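Local coordinates for Tb427.07.360- putative uncharacterized metacyclic invariant surface protein from Trypanosoma brucei (Trypanosoma brucei, PDB 5VTL) that is of unknown function but, as a putative invariant surface protein of the metacyclic stage, probably forms part of the parasite's coat as an extended helical bundle, at residues 38-43 and 190-195; 49-54 and 201-206; 88-93 and 179-184. All coordinates share one frame; numbering follows the deposited sequence.

Contact 1: 38-43 and 190-195; sequences ASKARE and AARAAE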
loop_
_atom_site.group_PDB
_atom_site.type_symbol
_atom_site.label_atom_id
_atom_site.label_comp_id
_atom_site.label_asym_id
_atom_site.label_seq_id
_atom_site.Cartn_x
_atom_site.Cartn_y
_atom_site.Cartn_z
ATOM N N ALA A 38 -10.408 3.664 11.587
ATOM C CA ALA A 38 -9.789 3.637 12.901
ATOM C C ALA A 38 -10.401 4.704 13.817
ATOM O O ALA A 38 -10.651 4.439 14.991
ATOM C CB ALA A 38 -8.261 3.813 12.808
ATOM N N SER A 39 -10.657 5.895 13.274
ATOM C CA SER A 39 -11.291 6.956 14.044
ATOM C C SER A 39 -12.713 6.555 14.424
ATOM O O SER A 39 -13.173 6.836 15.548
ATOM C CB SER A 39 -11.277 8.278 13.259
ATOM O OG SER A 39 -9.955 8.705 13.013
ATOM N N LYS A 40 -13.409 5.886 13.510
ATOM C CA LYS A 40 -14.771 5.468 13.774
ATOM C C LYS A 40 -14.751 4.441 14.934
ATOM O O LYS A 40 -15.636 4.433 15.801
ATOM C CB LYS A 40 -15.399 4.857 12.530
ATOM C CG LYS A 40 -16.852 4.427 12.724
ATOM C CD LYS A 40 -17.488 3.857 11.441
ATOM C CE LYS A 40 -17.669 4.885 10.333
ATOM N NZ LYS A 40 -18.655 5.958 10.666
ATOM N N ALA A 41 -13.730 3.591 14.950
ATOM C CA ALA A 41 -13.596 2.592 16.013
ATOM C C ALA A 41 -13.348 3.252 17.364
ATOM O O ALA A 41 -13.893 2.850 18.381
ATOM C CB ALA A 41 -12.485 1.593 15.674
ATOM N N ARG A 42 -12.520 4.275 17.373
ATOM C CA ARG A 42 -12.240 4.982 18.601
ATOM C C ARG A 42 -13.511 5.682 19.093
ATOM O O ARG A 42 -13.818 5.694 20.292
ATOM C CB ARG A 42 -11.092 5.965 18.373
ATOM C CG ARG A 42 -10.731 6.857 19.575
ATOM C CD ARG A 42 -11.456 8.195 19.568
ATOM N NE ARG A 42 -11.103 8.958 18.387
ATOM C CZ ARG A 42 -11.796 9.978 17.899
ATOM N NH1 ARG A 42 -12.917 10.389 18.482
ATOM N NH2 ARG A 42 -11.379 10.568 16.790
ATOM N N GLU A 43 -14.259 6.269 18.175
ATOM C CA GLU A 43 -15.540 6.883 18.553
ATOM C C GLU A 43 -16.464 5.848 19.223
ATOM O O GLU A 43 -17.115 6.133 20.221
ATOM C CB GLU A 43 -16.217 7.480 17.319
ATOM C CG GLU A 43 -15.620 8.806 16.894
ATOM C CD GLU A 43 -16.013 9.194 15.464
ATOM O OE1 GLU A 43 -16.817 8.462 14.853
ATOM O OE2 GLU A 43 -15.487 10.198 14.952
ATOM N N ALA A 190 -6.391 -3.179 14.722
ATOM C CA ALA A 190 -6.177 -3.010 16.159
ATOM C C ALA A 190 -7.231 -2.115 16.792
ATOM O O ALA A 190 -7.729 -2.419 17.867
ATOM C CB ALA A 190 -4.775 -2.430 16.418
ATOM N N ALA A 191 -7.580 -1.012 16.130
ATOM C CA ALA A 191 -8.606 -0.101 16.629
ATOM C C ALA A 191 -9.949 -0.819 16.729
ATOM O O ALA A 191 -10.676 -0.664 17.715
ATOM C CB ALA A 191 -8.725 1.127 15.728
ATOM N N ARG A 192 -10.277 -1.597 15.707
ATOM C CA ARG A 192 -11.560 -2.295 15.679
ATOM C C ARG A 192 -11.552 -3.412 16.728
ATOM O O ARG A 192 -12.585 -3.720 17.322
ATOM C CB ARG A 192 -11.846 -2.836 14.274
ATOM C CG ARG A 192 -12.234 -1.774 13.251
ATOM C CD ARG A 192 -13.630 -1.277 13.547
ATOM N NE ARG A 192 -14.159 -0.319 12.578
ATOM C CZ ARG A 192 -15.258 0.403 12.786
ATOM N NH1 ARG A 192 -15.949 0.281 13.929
ATOM N NH2 ARG A 192 -15.680 1.242 11.856
ATOM N N ALA A 193 -10.392 -4.014 16.988
ATOM C CA ALA A 193 -10.314 -5.049 18.025
ATOM C C ALA A 193 -10.539 -4.449 19.408
ATOM O O ALA A 193 -11.219 -5.058 20.256
ATOM C CB ALA A 193 -8.984 -5.794 17.982
ATOM N N ALA A 194 -10.002 -3.254 19.634
ATOM C CA ALA A 194 -10.294 -2.524 20.866
ATOM C C ALA A 194 -11.775 -2.193 20.995
ATOM O O ALA A 194 -12.348 -2.304 22.064
ATOM C CB ALA A 194 -9.467 -1.241 20.940
ATOM N N GLU A 195 -12.390 -1.737 19.911
ATOM C CA GLU A 195 -13.800 -1.394 19.971
ATOM C C GLU A 195 -14.662 -2.628 20.273
ATOM O O GLU A 195 -15.670 -2.533 20.972
ATOM C CB GLU A 195 -14.243 -0.738 18.671
ATOM C CG GLU A 195 -15.745 -0.459 18.649
ATOM C CD GLU A 195 -16.254 -0.093 17.271
ATOM O OE1 GLU A 195 -15.684 -0.609 16.279
ATOM O OE2 GLU A 195 -17.236 0.689 17.187
#
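Ala38 and Ala41 of helix 4-58 pack against Ala191 and Arg192 of helix 157-209, where the two helices run nearly parallel. The segment axes cross at 17° and approach to 8.3 Å. The closest CA pair is Ala41 with Arg192, 5.3 Å apart. Small side chains make this spacing possible. The methyl of Ala191 points at the other helix and meets both alanines: its CB lies 3.8 Å from Ala41 CB and 4.0 Å from Ala38 CB. Ala41 CB also rests on the backbone of Ala191, 3.5 Å from its carbonyl O.

Arg192 and Glu195 close over Ala41 from the opposite helix. The Arg192 chain bends at chi2 (-72°), and the bend carries the guanidinium over Ala41. Its CD packs on Ala41 CB, and one face of the guanidinium lies over the backbone of Lys40 and Ala41. The aliphatic part of Lys40 runs past the end of Arg192, with CD 3.2 Å from Arg192 NH2. The Lys40 amine bends off from the guanidinium. With CG anti to the backbone N (chi1 176°), Glu195 lays its carboxylate over Ala41, OE1 3.9 Å from Ala41 CB.

Arg192 NH1 donates to Glu195 OE1 in the guanidinium plane and on the syn side of the carboxylate. The bond is bent and, at 2.5 Å, so short that its exact length is doubtful. This salt bridge lies within one helix. Arg192 NH2 has a second acidic partner, Asp37 of helix 4-58, just before the segment. Ala191 also touches Ala79 of helix 63-102.

The chemistry is therefore close alanine packing flanked by a charged pair. Two carboxylates hold the arginine from both helices, which would probably balance its charge beside Lys40 and hold its guanidinium over the backbone at Lys40 and Ala41.

Contact 2: 49-54 and 201-206; sequences VRRAED and AAEEAE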
loop_
_atom_site.group_PDB
_atom_site.type_symbol
_atom_site.label_atom_id
_atom_site.label_comp_id
_atom_site.label_asym_id
_atom_site.label_seq_id
_atom_site.Cartn_x
_atom_site.Cartn_y
_atom_site.Cartn_z
ATOM N N VAL A 49 -17.573 3.544 26.606
ATOM C CA VAL A 49 -17.193 4.070 27.915
ATOM C C VAL A 49 -18.385 4.829 28.516
ATOM O O VAL A 49 -18.726 4.638 29.676
ATOM C CB VAL A 49 -15.912 4.973 27.853
ATOM C CG1 VAL A 49 -15.720 5.775 29.117
ATOM C CG2 VAL A 49 -14.640 4.126 27.605
ATOM N N ARG A 50 -19.030 5.679 27.727
ATOM C CA ARG A 50 -20.210 6.395 28.219
ATOM C C ARG A 50 -21.281 5.425 28.698
ATOM O O ARG A 50 -21.849 5.593 29.777
ATOM C CB ARG A 50 -20.788 7.313 27.141
ATOM C CG ARG A 50 -22.010 8.099 27.613
ATOM C CD ARG A 50 -22.714 8.807 26.486
ATOM N NE ARG A 50 -23.068 7.903 25.399
ATOM C CZ ARG A 50 -24.074 7.034 25.433
ATOM N NH1 ARG A 50 -24.823 6.921 26.516
ATOM N NH2 ARG A 50 -24.311 6.254 24.389
ATOM N N ARG A 51 -21.563 4.407 27.900
ATOM C CA ARG A 51 -22.571 3.427 28.271
ATOM C C ARG A 51 -22.247 2.717 29.577
ATOM O O ARG A 51 -23.107 2.546 30.442
ATOM C CB ARG A 51 -22.728 2.420 27.144
ATOM C CG ARG A 51 -23.401 2.996 25.905
ATOM C CD ARG A 51 -23.330 2.013 24.773
ATOM N NE ARG A 51 -23.982 0.744 25.099
ATOM C CZ ARG A 51 -23.905 -0.353 24.344
ATOM N NH1 ARG A 51 -24.548 -1.461 24.694
ATOM N NH2 ARG A 51 -23.177 -0.348 23.234
ATOM N N ALA A 52 -20.997 2.303 29.720
ATOM C CA ALA A 52 -20.558 1.602 30.917
ATOM C C ALA A 52 -20.627 2.507 32.134
ATOM O O ALA A 52 -21.051 2.083 33.209
ATOM C CB ALA A 52 -19.146 1.072 30.711
ATOM N N GLU A 53 -20.207 3.758 31.981
ATOM C CA GLU A 53 -20.277 4.721 33.075
ATOM C C GLU A 53 -21.716 4.880 33.580
ATOM O O GLU A 53 -21.961 4.951 34.787
ATOM C CB GLU A 53 -19.748 6.087 32.631
ATOM C CG GLU A 53 -18.250 6.140 32.428
ATOM C CD GLU A 53 -17.764 7.465 31.872
ATOM O OE1 GLU A 53 -16.557 7.749 32.031
ATOM O OE2 GLU A 53 -18.583 8.223 31.304
ATOM N N ASP A 54 -22.660 4.928 32.649
ATOM C CA ASP A 54 -24.059 5.128 33.004
ATOM C C ASP A 54 -24.622 3.925 33.739
ATOM O O ASP A 54 -25.369 4.081 34.705
ATOM C CB ASP A 54 -24.881 5.428 31.763
ATOM C CG ASP A 54 -24.591 6.812 31.195
ATOM O OD1 ASP A 54 -23.803 7.562 31.810
ATOM O OD2 ASP A 54 -25.170 7.163 30.147
ATOM N N ALA A 201 -17.693 -4.916 26.940
ATOM C CA ALA A 201 -17.719 -4.370 28.298
ATOM C C ALA A 201 -18.994 -3.585 28.574
ATOM O O ALA A 201 -19.642 -3.776 29.615
ATOM C CB ALA A 201 -16.520 -3.485 28.528
ATOM N N ALA A 202 -19.362 -2.705 27.642
ATOM C CA ALA A 202 -20.573 -1.920 27.810
ATOM C C ALA A 202 -21.775 -2.854 27.888
ATOM O O ALA A 202 -22.683 -2.649 28.692
ATOM C CB ALA A 202 -20.747 -0.940 26.680
ATOM N N GLU A 203 -21.771 -3.884 27.057
ATOM C CA GLU A 203 -22.921 -4.795 26.979
ATOM C C GLU A 203 -23.055 -5.558 28.285
ATOM O O GLU A 203 -24.168 -5.762 28.803
ATOM C CB GLU A 203 -22.766 -5.755 25.804
ATOM C CG GLU A 203 -23.017 -5.057 24.475
ATOM C CD GLU A 203 -22.710 -5.916 23.280
ATOM O OE1 GLU A 203 -22.176 -7.035 23.470
ATOM O OE2 GLU A 203 -23.007 -5.457 22.147
ATOM N N GLU A 204 -21.918 -5.973 28.827
ATOM C CA GLU A 204 -21.922 -6.692 30.108
ATOM C C GLU A 204 -22.402 -5.804 31.227
ATOM O O GLU A 204 -23.215 -6.223 32.056
ATOM C CB GLU A 204 -20.532 -7.245 30.451
ATOM C CG GLU A 204 -20.560 -8.178 31.680
ATOM C CD GLU A 204 -19.193 -8.534 32.235
ATOM O OE1 GLU A 204 -18.999 -8.327 33.459
ATOM O OE2 GLU A 204 -18.325 -9.044 31.486
ATOM N N ALA A 205 -21.887 -4.579 31.261
ATOM C CA ALA A 205 -22.274 -3.605 32.263
ATOM C C ALA A 205 -23.773 -3.388 32.243
ATOM O O ALA A 205 -24.429 -3.336 33.287
ATOM C CB ALA A 205 -21.587 -2.286 32.005
ATOM N N GLU A 206 -24.307 -3.221 31.043
ATOM C CA GLU A 206 -25.733 -2.939 30.906
ATOM C C GLU A 206 -26.575 -4.127 31.366
ATOM O O GLU A 206 -27.591 -3.937 32.042
ATOM C CB GLU A 206 -26.065 -2.518 29.467
ATOM C CG GLU A 206 -25.721 -1.059 29.191
ATOM C CD GLU A 206 -25.886 -0.642 27.732
ATOM O OE1 GLU A 206 -26.217 -1.503 26.889
ATOM O OE2 GLU A 206 -25.667 0.553 27.445
HETATM O O HOH W 1 -25.600 2.462 29.492
HETATM O O HOH W 2 -24.106 -2.824 21.915
#
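Arg51 reaches Glu206 because both side chains start with CG anti to the carbonyl carbon and then extend toward the opposite helix. A bend at chi3 of Arg51 (59°) turns its NE edge to the carboxylate. The grip is side-on and double: Arg51 NE donates to Glu206 OE2 at 2.9 Å, and Arg51 NH1 donates to Glu206 OE1 at 2.8 Å. Both bonds are nearly straight. Both oxygens lie close to the guanidinium plane, but the donors stand above the carboxylate plane, because the two flat groups are turned 42° apart.

One face of the guanidinium is centred over Ala202 CB. Ala202 CB also packs on Arg51 CB at 3.9 Å. Beside them, Ala52 CB meets Ala205 CB at 4.3 Å. These alanines let the near-parallel axes approach to 8.3 Å. Ala52 also touches Val66, and Ala205 touches Ala65, both of helix 63-102.

Two waters extend the polar network. One donates to Arg51 O and to Glu206 OE2, 2.8 Å from the latter. The other accepts from Arg51 NH2 at 3.0 Å and donates to Glu203 OE2.

Three side-chain nitrogens of Arg51 thus have partners. The double salt bridge fixes the rotation of the guanidinium and ties helix 4-58 to helix 157-209. The second acid, Glu203, is reached through water and probably adds to the stabilisation of the positive charge.

Contact 3: 88-93 and 179-184; sequences SDVEQY and AAVRRA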
loop_
_atom_site.group_PDB
_atom_site.type_symbol
_atom_site.label_atom_id
_atom_site.label_comp_id
_atom_site.label_asym_id
_atom_site.label_seq_id
_atom_site.Cartn_x
_atom_site.Cartn_y
_atom_site.Cartn_z
ATOM N N SER A 88 0.598 9.419 7.086
ATOM C CA SER A 88 1.572 10.462 6.765
ATOM C C SER A 88 2.815 9.866 6.105
ATOM O O SER A 88 3.362 10.462 5.175
ATOM C CB SER A 88 1.940 11.297 7.989
ATOM O OG SER A 88 2.563 10.499 8.961
ATOM N N ASP A 89 3.268 8.704 6.578
ATOM C CA ASP A 89 4.323 7.970 5.877
ATOM C C ASP A 89 3.936 7.611 4.431
ATOM O O ASP A 89 4.727 7.812 3.503
ATOM C CB ASP A 89 4.691 6.691 6.626
ATOM C CG ASP A 89 5.330 6.967 7.987
ATOM O OD1 ASP A 89 5.676 8.142 8.265
ATOM O OD2 ASP A 89 5.492 5.996 8.762
ATOM N N VAL A 90 2.738 7.071 4.243
ATOM C CA VAL A 90 2.241 6.708 2.912
ATOM C C VAL A 90 2.307 7.915 1.977
ATOM O O VAL A 90 2.699 7.817 0.803
ATOM C CB VAL A 90 0.784 6.179 2.994
ATOM C CG1 VAL A 90 0.132 6.075 1.624
ATOM C CG2 VAL A 90 0.746 4.808 3.685
ATOM N N GLU A 91 1.916 9.060 2.504
ATOM C CA GLU A 91 1.805 10.247 1.684
ATOM C C GLU A 91 3.187 10.681 1.192
ATOM O O GLU A 91 3.351 11.150 0.066
ATOM C CB GLU A 91 1.140 11.346 2.500
ATOM C CG GLU A 91 -0.384 11.242 2.486
ATOM C CD GLU A 91 -1.051 12.129 3.515
ATOM O OE1 GLU A 91 -0.318 12.739 4.323
ATOM O OE2 GLU A 91 -2.309 12.207 3.519
ATOM N N GLN A 92 4.181 10.509 2.048
ATOM C CA GLN A 92 5.552 10.860 1.722
ATOM C C GLN A 92 6.051 9.895 0.670
ATOM O O GLN A 92 6.517 10.312 -0.377
ATOM C CB GLN A 92 6.384 10.795 2.992
ATOM C CG GLN A 92 7.874 10.664 2.859
ATOM C CD GLN A 92 8.503 10.303 4.204
ATOM O OE1 GLN A 92 7.839 10.370 5.250
ATOM N NE2 GLN A 92 9.772 9.900 4.182
ATOM N N TYR A 93 5.912 8.596 0.918
ATOM C CA TYR A 93 6.411 7.625 -0.043
ATOM C C TYR A 93 5.641 7.638 -1.351
ATOM O O TYR A 93 6.219 7.369 -2.406
ATOM C CB TYR A 93 6.422 6.225 0.582
ATOM C CG TYR A 93 7.325 6.164 1.783
ATOM C CD1 TYR A 93 8.663 6.585 1.710
ATOM C CD2 TYR A 93 6.849 5.720 2.995
ATOM C CE1 TYR A 93 9.493 6.535 2.832
ATOM C CE2 TYR A 93 7.669 5.666 4.122
ATOM C CZ TYR A 93 8.984 6.082 4.036
ATOM O OH TYR A 93 9.779 6.025 5.166
ATOM N N ALA A 179 4.896 -0.958 3.000
ATOM C CA ALA A 179 5.026 -1.252 4.425
ATOM C C ALA A 179 4.190 -0.279 5.245
ATOM O O ALA A 179 3.579 -0.663 6.245
ATOM C CB ALA A 179 6.494 -1.201 4.854
ATOM N N ALA A 180 4.140 0.964 4.799
ATOM C CA ALA A 180 3.366 2.000 5.467
ATOM C C ALA A 180 1.887 1.725 5.327
ATOM O O ALA A 180 1.113 1.866 6.282
ATOM C CB ALA A 180 3.711 3.372 4.905
ATOM N N VAL A 181 1.491 1.329 4.121
ATOM C CA VAL A 181 0.119 0.913 3.873
ATOM C C VAL A 181 -0.289 -0.251 4.792
ATOM O O VAL A 181 -1.399 -0.267 5.336
ATOM C CB VAL A 181 -0.067 0.527 2.376
ATOM C CG1 VAL A 181 -1.406 -0.182 2.120
ATOM C CG2 VAL A 181 0.038 1.779 1.524
ATOM N N ARG A 182 0.587 -1.236 4.929
ATOM C CA ARG A 182 0.341 -2.348 5.831
ATOM C C ARG A 182 0.193 -1.857 7.290
ATOM O O ARG A 182 -0.667 -2.342 8.037
ATOM C CB ARG A 182 1.482 -3.338 5.700
ATOM C CG ARG A 182 1.347 -4.612 6.510
ATOM C CD ARG A 182 2.618 -5.461 6.320
ATOM N NE ARG A 182 3.247 -5.217 5.005
ATOM C CZ ARG A 182 4.540 -4.941 4.792
ATOM N NH1 ARG A 182 4.982 -4.727 3.547
ATOM N NH2 ARG A 182 5.402 -4.879 5.805
ATOM N N ARG A 183 1.010 -0.890 7.689
ATOM C CA ARG A 183 0.940 -0.363 9.056
ATOM C C ARG A 183 -0.387 0.318 9.322
ATOM O O ARG A 183 -0.964 0.185 10.413
ATOM C CB ARG A 183 2.099 0.600 9.335
ATOM C CG ARG A 183 3.412 -0.115 9.507
ATOM C CD ARG A 183 4.474 0.768 10.126
ATOM N NE ARG A 183 4.742 2.011 9.403
ATOM C CZ ARG A 183 5.621 2.145 8.409
ATOM N NH1 ARG A 183 5.801 3.336 7.851
ATOM N NH2 ARG A 183 6.305 1.094 7.959
ATOM N N ALA A 184 -0.892 1.025 8.311
ATOM C CA ALA A 184 -2.191 1.682 8.400
ATOM C C ALA A 184 -3.319 0.658 8.557
ATOM O O ALA A 184 -4.230 0.843 9.367
ATOM C CB ALA A 184 -2.432 2.544 7.162
HETATM O O HOH W 3 4.064 4.454 10.752
#
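Asp89 OD2 accepts from Arg183 NH1 at 2.8 Å and from a water at 2.9 Å. The same water accepts from Arg183 NE, also at 2.9 Å. The arginine therefore holds one carboxylate oxygen twice, once directly and once through water. The direct salt bridge is not ideal in shape. Its N-H...O angle is 142°. NH1 comes from the anti side of OD2, somewhat out of the carboxylate plane. The two flat groups stand 69° apart, and the side chains cross at about a right angle. Arg183 bends at chi3, which folds the guanidinium back so that one face lies centred over CA of Ala180, one turn earlier in its own helix. The carboxylate then meets it at the edge.

Beneath the ion pair the contact is apolar. The methyl of Ala180 points at helix 63-102 and is met from three residues there. Val90 CG2 is the nearest, at 3.5 Å from Ala180 CB. Asp89 CB packs on the same methyl, and the Tyr93 ring brings its edge to it, with CD2 4.4 Å from Ala180 CB. With CG2 anti to the carbonyl carbon, Val90 reaches both this methyl and Val181, the two CG2 atoms of the valines lying 3.8 Å apart.

The segments run antiparallel, at 159°, with an axis distance of 8.6 Å. Val90 and Ala180 are the nearest CA pair. Helix 4-58 packs beside both segments: Val90 touches Lys28 and Ala31, and Val181 touches Leu27. Tyr93 continues along helix 157-209 to Glu173, Gln176 and Leu177, while Arg183 also touches Ala86 of helix 63-102. The contact is thus one side of a three-helix packing, with valines turned to the third helix and the salt bridge at the partly exposed border.

Contacts 1 and 2 join the same two helices, 4-58 and 157-209, in near-parallel packing, with centres about 16 Å apart. Contact 3 joins helix 157-209 to helix 63-102, which runs antiparallel to it. Together they describe a long three-helix bundle. All three are partly buried, with small apolar residues inside and charges at the border. The centre of contact 3 lies about 7 Å from the centre of the chain; it has valines, a tyrosine edge and a single bent salt bridge. Contact 2, its centre about 37 Å from that point, has alanines and a two-bond salt bridge. Contact 1 lies between; its segments share no salt bridge, but Arg192 pairs with Glu195 in its own helix and with Asp37 of helix 4-58.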